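Local coordinates for ribulose bisphosphate carboxylase small chain (Galdieria sulphuraria, PDB 4F0H), which forms the small subunit of Rubisco, probably stabilising the hexadecameric assembly in which the large subunits fix carbon dioxide onto ribulose bisphosphate, at residues B[36-41]-B[46-51]; B[83-88]-B[92-97]; B[112-115]-B[121-124]; B[18-23]-B[59-64]. All blocks are in the same frame, centred on the assembly; numbering follows the deposited sequence.

Interaction 1: residues B[36-41]-B[46-51]; sequences EYTNDI and SFWEMW
Thr38 sets its CG2 methyl squarely over the six-membered ring of Trp48, 3.5 Å from the ring centroid and 14° off the normal, a CH-pi contact. The beta-branched side chain directs this methyl at the indole by holding OG1 anti to the backbone N (chi1 -164°), and the hydroxyl accepts from Asp40 N in an ST turn where strand 32-38 ends. Ile41 CD1 touches the benzene half of the same indole obliquely, 3.7 Å from Trp48 CZ2, and Lys81 adds a cation-pi contact. A second CH-pi contact forms where Glu49 CB lies over a face of the Tyr37 ring, 3.6 Å from its centroid; the short aliphatic start of a glutamate suits such a perch. Between these clusters the hairpin of strands 32-38 and 49-50, an edge of the antiparallel sheet, is closed by reciprocal bonds of 2.8 Å, Tyr37 N to Glu49 O and Glu49 N to Tyr37 O. One water joins three groups, donating to Glu36 OE2 (2.6 Å) and Ser46 O and accepting from Trp48 N. Farther out, Glu49 OE2 takes a hydrogen bond from an aromatic side chain of another protein's chain, while Glu67 accepts from Trp51 NE1.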
loop_
_atom_site.group_PDB
_atom_site.type_symbol
_atom_site.label_atom_id
_atom_site.label_comp_id
_atom_site.label_asym_id
_atom_site.label_seq_id
_atom_site.Cartn_x
_atom_site.Cartn_y
_atom_site.Cartn_z
ATOM N N GLU B 36 -4.873 -32.571 -37.775
ATOM C CA GLU B 36 -4.388 -31.177 -37.689
ATOM C C GLU B 36 -2.896 -31.169 -38.066
ATOM O O GLU B 36 -2.165 -32.164 -37.812
ATOM C CB GLU B 36 -4.544 -30.661 -36.289
ATOM C CG GLU B 36 -5.967 -30.890 -35.713
ATOM C CD GLU B 36 -6.209 -30.193 -34.327
ATOM O OE1 GLU B 36 -7.368 -30.085 -33.898
ATOM O OE2 GLU B 36 -5.281 -29.728 -33.673
ATOM N N TYR B 37 -2.444 -30.072 -38.627
ATOM C CA TYR B 37 -1.091 -30.037 -39.132
ATOM C C TYR B 37 -0.384 -28.714 -38.832
ATOM O O TYR B 37 -1.003 -27.698 -38.679
ATOM C CB TYR B 37 -1.066 -30.346 -40.638
ATOM C CG TYR B 37 -1.770 -29.329 -41.490
ATOM C CD1 TYR B 37 -3.089 -29.418 -41.744
ATOM C CD2 TYR B 37 -1.049 -28.287 -42.068
ATOM C CE1 TYR B 37 -3.742 -28.449 -42.458
ATOM C CE2 TYR B 37 -1.642 -27.357 -42.840
ATOM C CZ TYR B 37 -3.004 -27.473 -43.060
ATOM O OH TYR B 37 -3.620 -26.564 -43.844
ATOM N N THR B 38 0.932 -28.718 -38.728
ATOM C CA THR B 38 1.558 -27.436 -38.432
ATOM C C THR B 38 2.999 -27.482 -38.840
ATOM O O THR B 38 3.592 -28.562 -38.866
ATOM C CB THR B 38 1.514 -27.103 -36.930
ATOM O OG1 THR B 38 1.807 -25.709 -36.812
ATOM C CG2 THR B 38 2.615 -27.843 -36.164
ATOM N N ASN B 39 3.595 -26.325 -39.122
ATOM C CA ASN B 39 5.051 -26.250 -39.278
ATOM C C ASN B 39 5.655 -25.163 -38.320
ATOM O O ASN B 39 6.743 -24.706 -38.529
ATOM C CB ASN B 39 5.528 -26.060 -40.772
ATOM C CG ASN B 39 5.052 -24.740 -41.421
ATOM O OD1 ASN B 39 4.597 -23.832 -40.761
ATOM N ND2 ASN B 39 5.076 -24.692 -42.782
ATOM N N ASP B 40 4.927 -24.763 -37.272
ATOM C CA ASP B 40 5.586 -24.097 -36.126
ATOM C C ASP B 40 5.466 -25.094 -34.964
ATOM O O ASP B 40 4.399 -25.215 -34.347
ATOM C CB ASP B 40 4.914 -22.775 -35.818
ATOM C CG ASP B 40 5.359 -22.185 -34.491
ATOM O OD1 ASP B 40 6.299 -22.704 -33.881
ATOM O OD2 ASP B 40 4.789 -21.176 -34.068
ATOM N N ILE B 41 6.498 -25.905 -34.759
ATOM C CA ILE B 41 6.389 -27.002 -33.741
ATOM C C ILE B 41 6.554 -26.529 -32.223
ATOM O O ILE B 41 6.786 -27.325 -31.295
ATOM C CB ILE B 41 7.246 -28.225 -34.168
ATOM C CG1 ILE B 41 6.813 -29.481 -33.389
ATOM C CG2 ILE B 41 8.736 -27.915 -34.032
ATOM C CD1 ILE B 41 5.494 -30.045 -33.743
ATOM N N SER B 46 -0.816 -23.825 -29.656
ATOM C CA SER B 46 -1.935 -24.645 -29.259
ATOM C C SER B 46 -2.893 -24.972 -30.426
ATOM O O SER B 46 -3.659 -25.924 -30.358
ATOM C CB SER B 46 -2.744 -23.845 -28.247
ATOM O OG SER B 46 -2.113 -23.877 -27.013
ATOM N N PHE B 47 -2.857 -24.131 -31.450
ATOM C CA PHE B 47 -3.831 -24.165 -32.537
ATOM C C PHE B 47 -3.090 -24.491 -33.821
ATOM O O PHE B 47 -2.684 -23.568 -34.572
ATOM C CB PHE B 47 -4.569 -22.795 -32.590
ATOM C CG PHE B 47 -5.218 -22.457 -31.282
ATOM C CD1 PHE B 47 -6.226 -23.270 -30.785
ATOM C CD2 PHE B 47 -4.767 -21.410 -30.477
ATOM C CE1 PHE B 47 -6.788 -23.049 -29.475
ATOM C CE2 PHE B 47 -5.311 -21.216 -29.188
ATOM C CZ PHE B 47 -6.389 -22.016 -28.740
ATOM N N TRP B 48 -2.836 -25.787 -34.031
ATOM C CA TRP B 48 -2.408 -26.228 -35.351
ATOM C C TRP B 48 -3.491 -26.019 -36.382
ATOM O O TRP B 48 -4.619 -25.824 -36.057
ATOM C CB TRP B 48 -2.096 -27.710 -35.337
ATOM C CG TRP B 48 -0.954 -28.078 -34.443
ATOM C CD1 TRP B 48 -0.461 -27.378 -33.390
ATOM C CD2 TRP B 48 -0.178 -29.288 -34.529
ATOM N NE1 TRP B 48 0.632 -28.055 -32.848
ATOM C CE2 TRP B 48 0.795 -29.234 -33.524
ATOM C CE3 TRP B 48 -0.156 -30.355 -35.428
ATOM C CZ2 TRP B 48 1.771 -30.244 -33.360
ATOM C CZ3 TRP B 48 0.786 -31.350 -35.259
ATOM C CH2 TRP B 48 1.725 -31.303 -34.218
ATOM N N GLU B 49 -3.138 -26.126 -37.654
ATOM C CA GLU B 49 -4.123 -25.939 -38.714
ATOM C C GLU B 49 -5.017 -27.176 -38.822
ATOM O O GLU B 49 -4.567 -28.305 -38.606
ATOM C CB GLU B 49 -3.426 -25.710 -40.061
ATOM C CG GLU B 49 -2.545 -24.463 -40.089
ATOM C CD GLU B 49 -3.271 -23.190 -39.578
ATOM O OE1 GLU B 49 -4.354 -22.826 -40.068
ATOM O OE2 GLU B 49 -2.714 -22.516 -38.715
ATOM N N MET B 50 -6.266 -26.965 -39.180
ATOM C CA MET B 50 -7.258 -28.040 -39.271
ATOM C C MET B 50 -7.257 -28.598 -40.687
ATOM O O MET B 50 -7.308 -27.821 -41.636
ATOM C CB MET B 50 -8.631 -27.432 -39.053
ATOM C CG MET B 50 -8.951 -27.058 -37.647
ATOM S SD MET B 50 -10.737 -26.733 -37.366
ATOM C CE MET B 50 -11.321 -28.349 -36.910
ATOM N N TRP B 51 -7.199 -29.920 -40.857
ATOM C CA TRP B 51 -7.377 -30.524 -42.178
ATOM C C TRP B 51 -8.859 -30.895 -42.302
ATOM O O TRP B 51 -9.309 -31.919 -41.784
ATOM C CB TRP B 51 -6.470 -31.713 -42.385
ATOM C CG TRP B 51 -6.657 -32.449 -43.667
ATOM C CD1 TRP B 51 -7.417 -33.586 -43.872
ATOM C CD2 TRP B 51 -6.114 -32.089 -44.944
ATOM N NE1 TRP B 51 -7.361 -33.950 -45.215
ATOM C CE2 TRP B 51 -6.566 -33.044 -45.884
ATOM C CE3 TRP B 51 -5.277 -31.062 -45.380
ATOM C CZ2 TRP B 51 -6.208 -32.983 -47.250
ATOM C CZ3 TRP B 51 -4.937 -30.992 -46.724
ATOM C CH2 TRP B 51 -5.369 -31.968 -47.635
HETATM O O HOH W 1 -3.895 -28.067 -32.314
HETATM O O HOH W 2 -0.505 -23.508 -37.180
#

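Interaction 2: residues B[83-88]-B[92-97]; sequences VGFSSE and ESTIIS
Segments 83-88 and 92-97 run antiparallel as the two arms of a hairpin, with Ser86 N bonded to Ser93 O at 2.8 Å and Ser93 N returning to Ser86 O, while Glu92 and Ser93 together face Ser86 in a G1 beta bulge. Glu92 takes up the left-handed conformation (phi 46°, psi 59°) usual at the first position of such a bulge. Beyond Thr94 the chain turns a corner at Ile95, whose N-H still meets Gly84 O at 3.0 Å in a nearly straight bond. On one face Thr94 is the middle piece: its OG1 lies 3.6 Å from Phe85 CE1, and its CG2 is 3.8 Å from Val83 CG1. The same Val83 methyl lies over one face of the Phe85 ring, toward its rim. Ser86 CB, on the other face, rests 3.8 Å from CG2 of Ile95 at the corner. The Ser86 hydroxyl, anti to the backbone N (chi1 163°), accepts from Glu88 N in an ST turn. Ser93 OG is hydrogen-bonded to an acidic side chain of a chain of another protein. Glu92 OE1 is hydrogen-bonded to an aromatic side chain and to the backbone of another neighbouring chain. Backbone bonds thus hold the hairpin together, while polar side chains tie it to its surroundings.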
loop_
_atom_site.group_PDB
_atom_site.type_symbol
_atom_site.label_atom_id
_atom_site.label_comp_id
_atom_site.label_asym_id
_atom_site.label_seq_id
_atom_site.Cartn_x
_atom_site.Cartn_y
_atom_site.Cartn_z
ATOM N N VAL B 83 -6.264 -36.356 -33.505
ATOM C CA VAL B 83 -6.668 -35.917 -32.177
ATOM C C VAL B 83 -8.033 -36.507 -31.891
ATOM O O VAL B 83 -8.864 -36.510 -32.761
ATOM C CB VAL B 83 -6.761 -34.359 -32.118
ATOM C CG1 VAL B 83 -7.149 -33.913 -30.751
ATOM C CG2 VAL B 83 -5.424 -33.740 -32.358
ATOM N N GLY B 84 -8.273 -37.041 -30.695
ATOM C CA GLY B 84 -9.623 -37.586 -30.411
ATOM C C GLY B 84 -10.226 -36.793 -29.278
ATOM O O GLY B 84 -9.614 -36.708 -28.170
ATOM N N PHE B 85 -11.396 -36.190 -29.556
ATOM C CA PHE B 85 -12.106 -35.306 -28.635
ATOM C C PHE B 85 -13.228 -36.124 -28.017
ATOM O O PHE B 85 -14.038 -36.735 -28.748
ATOM C CB PHE B 85 -12.771 -34.164 -29.423
ATOM C CG PHE B 85 -11.813 -33.297 -30.128
ATOM C CD1 PHE B 85 -11.042 -32.366 -29.413
ATOM C CD2 PHE B 85 -11.655 -33.394 -31.486
ATOM C CE1 PHE B 85 -10.124 -31.559 -30.071
ATOM C CE2 PHE B 85 -10.733 -32.571 -32.179
ATOM C CZ PHE B 85 -9.957 -31.666 -31.465
ATOM N N SER B 86 -13.259 -36.132 -26.680
ATOM C CA SER B 86 -14.350 -36.734 -25.920
ATOM C C SER B 86 -15.373 -35.669 -25.542
ATOM O O SER B 86 -15.006 -34.539 -25.112
ATOM C CB SER B 86 -13.816 -37.352 -24.659
ATOM O OG SER B 86 -14.922 -37.573 -23.778
ATOM N N SER B 87 -16.652 -36.015 -25.674
ATOM C CA SER B 87 -17.700 -35.065 -25.366
ATOM C C SER B 87 -18.362 -35.506 -24.091
ATOM O O SER B 87 -19.417 -35.012 -23.727
ATOM C CB SER B 87 -18.711 -34.997 -26.500
ATOM O OG SER B 87 -19.329 -36.301 -26.626
ATOM N N GLU B 88 -17.719 -36.429 -23.391
ATOM C CA GLU B 88 -18.254 -36.896 -22.150
ATOM C C GLU B 88 -18.249 -35.762 -21.102
ATOM O O GLU B 88 -17.242 -35.118 -20.949
ATOM C CB GLU B 88 -17.433 -38.072 -21.661
ATOM C CG GLU B 88 -17.960 -38.657 -20.384
ATOM C CD GLU B 88 -16.988 -39.692 -19.792
ATOM O OE1 GLU B 88 -16.658 -39.621 -18.577
ATOM O OE2 GLU B 88 -16.524 -40.573 -20.532
ATOM N N GLU B 92 -14.962 -33.422 -21.936
ATOM C CA GLU B 92 -15.154 -32.411 -22.969
ATOM C C GLU B 92 -13.845 -31.764 -23.446
ATOM O O GLU B 92 -13.646 -30.528 -23.393
ATOM C CB GLU B 92 -16.168 -31.364 -22.493
ATOM C CG GLU B 92 -17.525 -31.939 -22.137
ATOM C CD GLU B 92 -18.412 -30.966 -21.364
ATOM O OE1 GLU B 92 -19.226 -30.235 -21.970
ATOM O OE2 GLU B 92 -18.331 -30.960 -20.125
ATOM N N SER B 93 -12.959 -32.604 -23.959
ATOM C CA SER B 93 -11.602 -32.188 -24.216
ATOM C C SER B 93 -10.951 -33.275 -25.029
ATOM O O SER B 93 -11.554 -34.336 -25.271
ATOM C CB SER B 93 -10.815 -32.069 -22.897
ATOM O OG SER B 93 -9.540 -31.376 -23.102
ATOM N N THR B 94 -9.698 -33.024 -25.414
ATOM C CA THR B 94 -8.841 -34.067 -25.960
ATOM C C THR B 94 -8.530 -35.185 -24.966
ATOM O O THR B 94 -8.254 -34.919 -23.800
ATOM C CB THR B 94 -7.560 -33.423 -26.438
ATOM O OG1 THR B 94 -7.891 -32.426 -27.448
ATOM C CG2 THR B 94 -6.612 -34.469 -27.023
ATOM N N ILE B 95 -8.622 -36.444 -25.402
ATOM C CA ILE B 95 -8.146 -37.545 -24.624
ATOM C C ILE B 95 -7.047 -38.376 -25.311
ATOM O O ILE B 95 -6.567 -39.326 -24.716
ATOM C CB ILE B 95 -9.265 -38.509 -24.106
ATOM C CG1 ILE B 95 -9.862 -39.311 -25.238
ATOM C CG2 ILE B 95 -10.362 -37.776 -23.249
ATOM C CD1 ILE B 95 -10.523 -40.681 -24.666
ATOM N N ILE B 96 -6.655 -38.028 -26.546
ATOM C CA ILE B 96 -5.530 -38.686 -27.169
ATOM C C ILE B 96 -5.112 -37.801 -28.342
ATOM O O ILE B 96 -5.993 -37.169 -28.985
ATOM C CB ILE B 96 -5.911 -40.108 -27.642
ATOM C CG1 ILE B 96 -4.720 -40.831 -28.219
ATOM C CG2 ILE B 96 -6.969 -40.079 -28.718
ATOM C CD1 ILE B 96 -5.008 -42.255 -28.590
ATOM N N SER B 97 -3.813 -37.749 -28.612
ATOM C CA SER B 97 -3.237 -36.883 -29.710
ATOM C C SER B 97 -1.850 -37.427 -30.082
ATOM O O SER B 97 -0.952 -37.432 -29.250
ATOM C CB SER B 97 -3.155 -35.451 -29.228
ATOM O OG SER B 97 -2.419 -34.607 -30.085
#

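Interaction 3: residues B[112-115]-B[121-124]; sequences IRQE and IKYS
Ile121 lays its CG2 methyl against Arg113, 3.7 Å from Arg113 CB and 3.6 Å from Arg113 CA, and also sits over the centre of the Tyr123 ring. That position follows from CG2 lying anti to the backbone N while CG1 takes the place beside it (chi1 -68°), so the beta-branched residue serves both its cross-strand neighbour and the aromatic ring two residues on. On the opposite face Gln114 and Lys122 lie side by side, pointing the same way. A water lies between their ends, 2.7 Å from Gln114 OE1 and 3.2 Å from Lys122 NZ, from which it accepts. The bend of Gln114 at chi2 (-126°) lets NE2 reach forward to Glu115 O, 3.0 Å away, from above the carbonyl plane, and NE2 also bonds Asp116 OD2. Underneath runs a regular antiparallel ladder: Ile112 and Ser124 exchange two backbone bonds, as do Gln114 and Lys122. Backbone bonds from Glu115 and Tyr123 continue the strands into neighbouring small subunits, consistent with the beta-barrel that C-terminal hairpins of small subunits form in red-type Rubisco. Arg113 forms salt bridges with Asp40 of a neighbouring small subunit and with an acidic side chain of a chain of another protein, where Tyr123 OH also bonds an acidic side chain. The backbone ladder thus joins the two strands, while charged and hydroxyl ends bind the hairpin to neighbouring chains.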
loop_
_atom_site.group_PDB
_atom_site.type_symbol
_atom_site.label_atom_id
_atom_site.label_comp_id
_atom_site.label_asym_id
_atom_site.label_seq_id
_atom_site.Cartn_x
_atom_site.Cartn_y
_atom_site.Cartn_z
ATOM N N ILE B 112 16.468 -18.426 -25.992
ATOM C CA ILE B 112 16.811 -17.002 -25.826
ATOM C C ILE B 112 16.712 -16.626 -24.342
ATOM O O ILE B 112 15.746 -16.994 -23.695
ATOM C CB ILE B 112 15.865 -16.135 -26.628
ATOM C CG1 ILE B 112 16.015 -16.523 -28.115
ATOM C CG2 ILE B 112 16.277 -14.668 -26.429
ATOM C CD1 ILE B 112 14.863 -16.633 -28.853
ATOM N N ARG B 113 17.734 -15.975 -23.792
ATOM C CA ARG B 113 17.746 -15.633 -22.351
ATOM C C ARG B 113 17.823 -14.121 -22.221
ATOM O O ARG B 113 18.889 -13.525 -22.474
ATOM C CB ARG B 113 19.015 -16.149 -21.788
ATOM C CG ARG B 113 19.142 -17.659 -21.968
ATOM C CD ARG B 113 20.495 -18.090 -21.433
ATOM N NE ARG B 113 20.474 -19.535 -21.298
ATOM C CZ ARG B 113 21.005 -20.368 -22.177
ATOM N NH1 ARG B 113 21.615 -19.884 -23.257
ATOM N NH2 ARG B 113 20.972 -21.694 -21.937
ATOM N N GLN B 114 16.733 -13.486 -21.805
ATOM C CA GLN B 114 16.767 -12.039 -21.639
ATOM C C GLN B 114 17.033 -11.843 -20.147
ATOM O O GLN B 114 16.314 -12.414 -19.319
ATOM C CB GLN B 114 15.415 -11.382 -21.986
ATOM C CG GLN B 114 15.497 -9.857 -21.867
ATOM C CD GLN B 114 14.446 -9.351 -20.979
ATOM O OE1 GLN B 114 13.299 -9.380 -21.347
ATOM N NE2 GLN B 114 14.817 -8.987 -19.708
ATOM N N GLU B 115 18.084 -11.105 -19.823
ATOM C CA GLU B 115 18.480 -10.909 -18.421
ATOM C C GLU B 115 17.642 -9.824 -17.797
ATOM O O GLU B 115 17.517 -8.704 -18.335
ATOM C CB GLU B 115 19.989 -10.624 -18.315
ATOM C CG GLU B 115 20.771 -11.845 -18.669
ATOM C CD GLU B 115 22.265 -11.675 -18.769
ATOM O OE1 GLU B 115 22.885 -10.902 -17.983
ATOM O OE2 GLU B 115 22.840 -12.397 -19.622
ATOM N N ILE B 121 15.960 -14.617 -15.401
ATOM C CA ILE B 121 16.012 -14.531 -16.831
ATOM C C ILE B 121 14.562 -14.717 -17.366
ATOM O O ILE B 121 13.758 -15.459 -16.775
ATOM C CB ILE B 121 16.924 -15.697 -17.378
ATOM C CG1 ILE B 121 18.384 -15.493 -17.002
ATOM C CG2 ILE B 121 16.693 -15.902 -18.924
ATOM C CD1 ILE B 121 19.245 -16.753 -17.231
ATOM N N LYS B 122 14.217 -14.061 -18.459
ATOM C CA LYS B 122 12.975 -14.285 -19.154
ATOM C C LYS B 122 13.361 -15.085 -20.404
ATOM O O LYS B 122 14.177 -14.632 -21.182
ATOM C CB LYS B 122 12.395 -12.947 -19.594
ATOM C CG LYS B 122 11.986 -12.016 -18.460
ATOM C CD LYS B 122 10.528 -12.268 -18.124
ATOM C CE LYS B 122 10.032 -11.434 -16.944
ATOM N NZ LYS B 122 10.027 -10.015 -17.345
ATOM N N TYR B 123 12.832 -16.290 -20.541
ATOM C CA TYR B 123 13.192 -17.233 -21.627
ATOM C C TYR B 123 12.185 -17.179 -22.737
ATOM O O TYR B 123 10.961 -17.099 -22.473
ATOM C CB TYR B 123 13.086 -18.681 -21.114
ATOM C CG TYR B 123 14.206 -19.005 -20.093
ATOM C CD1 TYR B 123 14.047 -18.677 -18.741
ATOM C CD2 TYR B 123 15.442 -19.573 -20.495
ATOM C CE1 TYR B 123 15.104 -18.949 -17.788
ATOM C CE2 TYR B 123 16.468 -19.882 -19.532
ATOM C CZ TYR B 123 16.273 -19.552 -18.187
ATOM O OH TYR B 123 17.229 -19.776 -17.192
ATOM N N SER B 124 12.695 -17.237 -23.968
ATOM C CA SER B 124 11.886 -17.699 -25.065
ATOM C C SER B 124 12.564 -18.904 -25.755
ATOM O O SER B 124 13.782 -19.071 -25.789
ATOM C CB SER B 124 11.660 -16.640 -26.136
ATOM O OG SER B 124 11.641 -15.323 -25.591
HETATM O O HOH W 3 11.422 -8.360 -19.656
#

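Interaction 4: residues B[18-23]-B[59-64]; sequences QIKKQI and TDPAPV
Apolar packing carries this contact, with Ile23 on helix 16-28 meeting both Pro61 and Val64. The two branches of the isoleucine divide the work. CG1 stands beside the backbone N (chi1 -51°), which leaves CG2 anti to that N; Ile23 CG2 lies 3.8 Å from Pro61 CA and 3.9 Å from Pro61 CB. Ile23 CG1 approaches Val64 CG1 at 4.0 Å, the two side chains reaching toward each other tip to tip. Val64 also offers its other methyl, CG2, to Ile23 CG2 at 4.0 Å. Here helix 16-28 comes against the first turn of helix 61-74, the pair that packs along one side of the small-subunit sheet; Ile19, one turn earlier, continues the packing onto Leu65 and Ile68. Proline suits the first turn because it has no N-H, and at that position the helix offers no carbonyl to accept one; its rigid ring gives a compact apolar surface. The methylene contact is made by Lys20, whose CE crosses to Pro61 CG at 3.6 Å, the chain bending at chi2 (-91°). Among polar terms, Lys20 NZ is salt-bridged to Asp24 on its own helix. Ala62 N gives a weak capping bond of 3.3 Å to OD1 of Asp60, the N-cap of helix 61-74.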
loop_
_atom_site.group_PDB
_atom_site.type_symbol
_atom_site.label_atom_id
_atom_site.label_comp_id
_atom_site.label_asym_id
_atom_site.label_seq_id
_atom_site.Cartn_x
_atom_site.Cartn_y
_atom_site.Cartn_z
ATOM N N GLN B 18 -0.787 -49.865 -37.441
ATOM C CA GLN B 18 -0.842 -49.298 -36.108
ATOM C C GLN B 18 -1.839 -48.142 -35.996
ATOM O O GLN B 18 -2.622 -48.112 -35.039
ATOM C CB GLN B 18 0.555 -48.904 -35.627
ATOM C CG GLN B 18 1.347 -50.128 -35.348
ATOM C CD GLN B 18 2.754 -49.812 -34.999
ATOM O OE1 GLN B 18 3.456 -49.120 -35.734
ATOM N NE2 GLN B 18 3.172 -50.271 -33.852
ATOM N N ILE B 19 -1.890 -47.274 -37.008
ATOM C CA ILE B 19 -2.727 -46.115 -36.921
ATOM C C ILE B 19 -4.182 -46.609 -36.923
ATOM O O ILE B 19 -5.029 -46.193 -36.107
ATOM C CB ILE B 19 -2.448 -45.180 -38.076
ATOM C CG1 ILE B 19 -1.095 -44.502 -37.819
ATOM C CG2 ILE B 19 -3.572 -44.160 -38.197
ATOM C CD1 ILE B 19 -0.605 -43.744 -38.919
ATOM N N LYS B 20 -4.434 -47.564 -37.795
ATOM C CA LYS B 20 -5.741 -48.078 -37.978
ATOM C C LYS B 20 -6.265 -48.649 -36.640
ATOM O O LYS B 20 -7.441 -48.480 -36.339
ATOM C CB LYS B 20 -5.670 -49.114 -39.109
ATOM C CG LYS B 20 -6.946 -49.707 -39.506
ATOM C CD LYS B 20 -7.218 -50.945 -38.744
ATOM C CE LYS B 20 -8.661 -51.431 -39.024
ATOM N NZ LYS B 20 -8.949 -52.610 -38.146
ATOM N N LYS B 21 -5.403 -49.304 -35.852
ATOM C CA LYS B 21 -5.850 -49.862 -34.612
ATOM C C LYS B 21 -6.126 -48.744 -33.577
ATOM O O LYS B 21 -7.039 -48.903 -32.776
ATOM C CB LYS B 21 -4.914 -50.918 -34.043
ATOM C CG LYS B 21 -4.644 -52.088 -35.015
ATOM C CD LYS B 21 -3.770 -53.193 -34.368
ATOM C CE LYS B 21 -3.446 -54.376 -35.376
ATOM N NZ LYS B 21 -2.737 -54.006 -36.647
ATOM N N GLN B 22 -5.360 -47.633 -33.615
ATOM C CA GLN B 22 -5.702 -46.466 -32.811
ATOM C C GLN B 22 -7.038 -45.820 -33.232
ATOM O O GLN B 22 -7.787 -45.392 -32.371
ATOM C CB GLN B 22 -4.571 -45.438 -32.737
ATOM C CG GLN B 22 -3.219 -45.953 -32.251
ATOM C CD GLN B 22 -3.307 -46.550 -30.890
ATOM O OE1 GLN B 22 -3.950 -45.998 -29.973
ATOM N NE2 GLN B 22 -2.720 -47.737 -30.750
ATOM N N ILE B 23 -7.358 -45.766 -34.511
ATOM C CA ILE B 23 -8.699 -45.286 -34.905
ATOM C C ILE B 23 -9.807 -46.198 -34.314
ATOM O O ILE B 23 -10.788 -45.712 -33.743
ATOM C CB ILE B 23 -8.865 -45.235 -36.433
ATOM C CG1 ILE B 23 -7.735 -44.477 -37.130
ATOM C CG2 ILE B 23 -10.131 -44.548 -36.825
ATOM C CD1 ILE B 23 -7.200 -43.398 -36.290
ATOM N N THR B 59 -17.581 -45.068 -38.172
ATOM C CA THR B 59 -17.878 -46.444 -37.757
ATOM C C THR B 59 -16.893 -47.400 -38.381
ATOM O O THR B 59 -16.932 -48.550 -38.129
ATOM C CB THR B 59 -19.315 -46.888 -38.176
ATOM O OG1 THR B 59 -19.456 -46.736 -39.589
ATOM C CG2 THR B 59 -20.350 -46.041 -37.548
ATOM N N ASP B 60 -15.997 -46.880 -39.204
ATOM C CA ASP B 60 -15.028 -47.681 -39.908
ATOM C C ASP B 60 -13.740 -46.848 -40.038
ATOM O O ASP B 60 -13.782 -45.687 -40.448
ATOM C CB ASP B 60 -15.632 -47.991 -41.274
ATOM C CG ASP B 60 -14.615 -48.480 -42.290
ATOM O OD1 ASP B 60 -13.645 -49.176 -41.943
ATOM O OD2 ASP B 60 -14.826 -48.179 -43.476
ATOM N N PRO B 61 -12.580 -47.436 -39.749
ATOM C CA PRO B 61 -11.388 -46.601 -39.823
ATOM C C PRO B 61 -11.030 -46.040 -41.215
ATOM O O PRO B 61 -10.221 -45.117 -41.287
ATOM C CB PRO B 61 -10.264 -47.532 -39.301
ATOM C CG PRO B 61 -10.951 -48.699 -38.687
ATOM C CD PRO B 61 -12.255 -48.831 -39.433
ATOM N N ALA B 62 -11.624 -46.584 -42.288
ATOM C CA ALA B 62 -11.241 -46.279 -43.703
ATOM C C ALA B 62 -11.239 -44.794 -44.108
ATOM O O ALA B 62 -10.247 -44.292 -44.663
ATOM C CB ALA B 62 -12.140 -47.060 -44.668
ATOM N N PRO B 63 -12.367 -44.100 -43.873
ATOM C CA PRO B 63 -12.488 -42.698 -44.221
ATOM C C PRO B 63 -11.453 -41.855 -43.459
ATOM O O PRO B 63 -10.889 -40.897 -44.008
ATOM C CB PRO B 63 -13.907 -42.344 -43.775
ATOM C CG PRO B 63 -14.652 -43.632 -43.869
ATOM C CD PRO B 63 -13.659 -44.671 -43.423
ATOM N N VAL B 64 -11.181 -42.239 -42.229
ATOM C CA VAL B 64 -10.201 -41.543 -41.445
ATOM C C VAL B 64 -8.791 -41.743 -42.062
ATOM O O VAL B 64 -8.080 -40.764 -42.289
ATOM C CB VAL B 64 -10.234 -42.062 -40.028
ATOM C CG1 VAL B 64 -9.147 -41.384 -39.167
ATOM C CG2 VAL B 64 -11.607 -41.855 -39.459
#

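Interactions 1 and 2 belong to one antiparallel sheet, on neighbouring strands 32-38 and 79-86, and meet directly where Glu36 packs on Phe85 and Val83; their centres are about 17 Å apart. Interaction 4 joins helices 16-28 and 61-74, and touches interaction 2 through Ile96 and Gln22, with centres about 16 Å apart. Along the chain it encloses interaction 1, followed by interaction 2 and then interaction 3. The hairpin of interaction 3 stands apart, its centre about 43 Å from that of interaction 4. The first, second and fourth contacts thus build the compact helix-and-sheet body, while the third projects to neighbouring subunits.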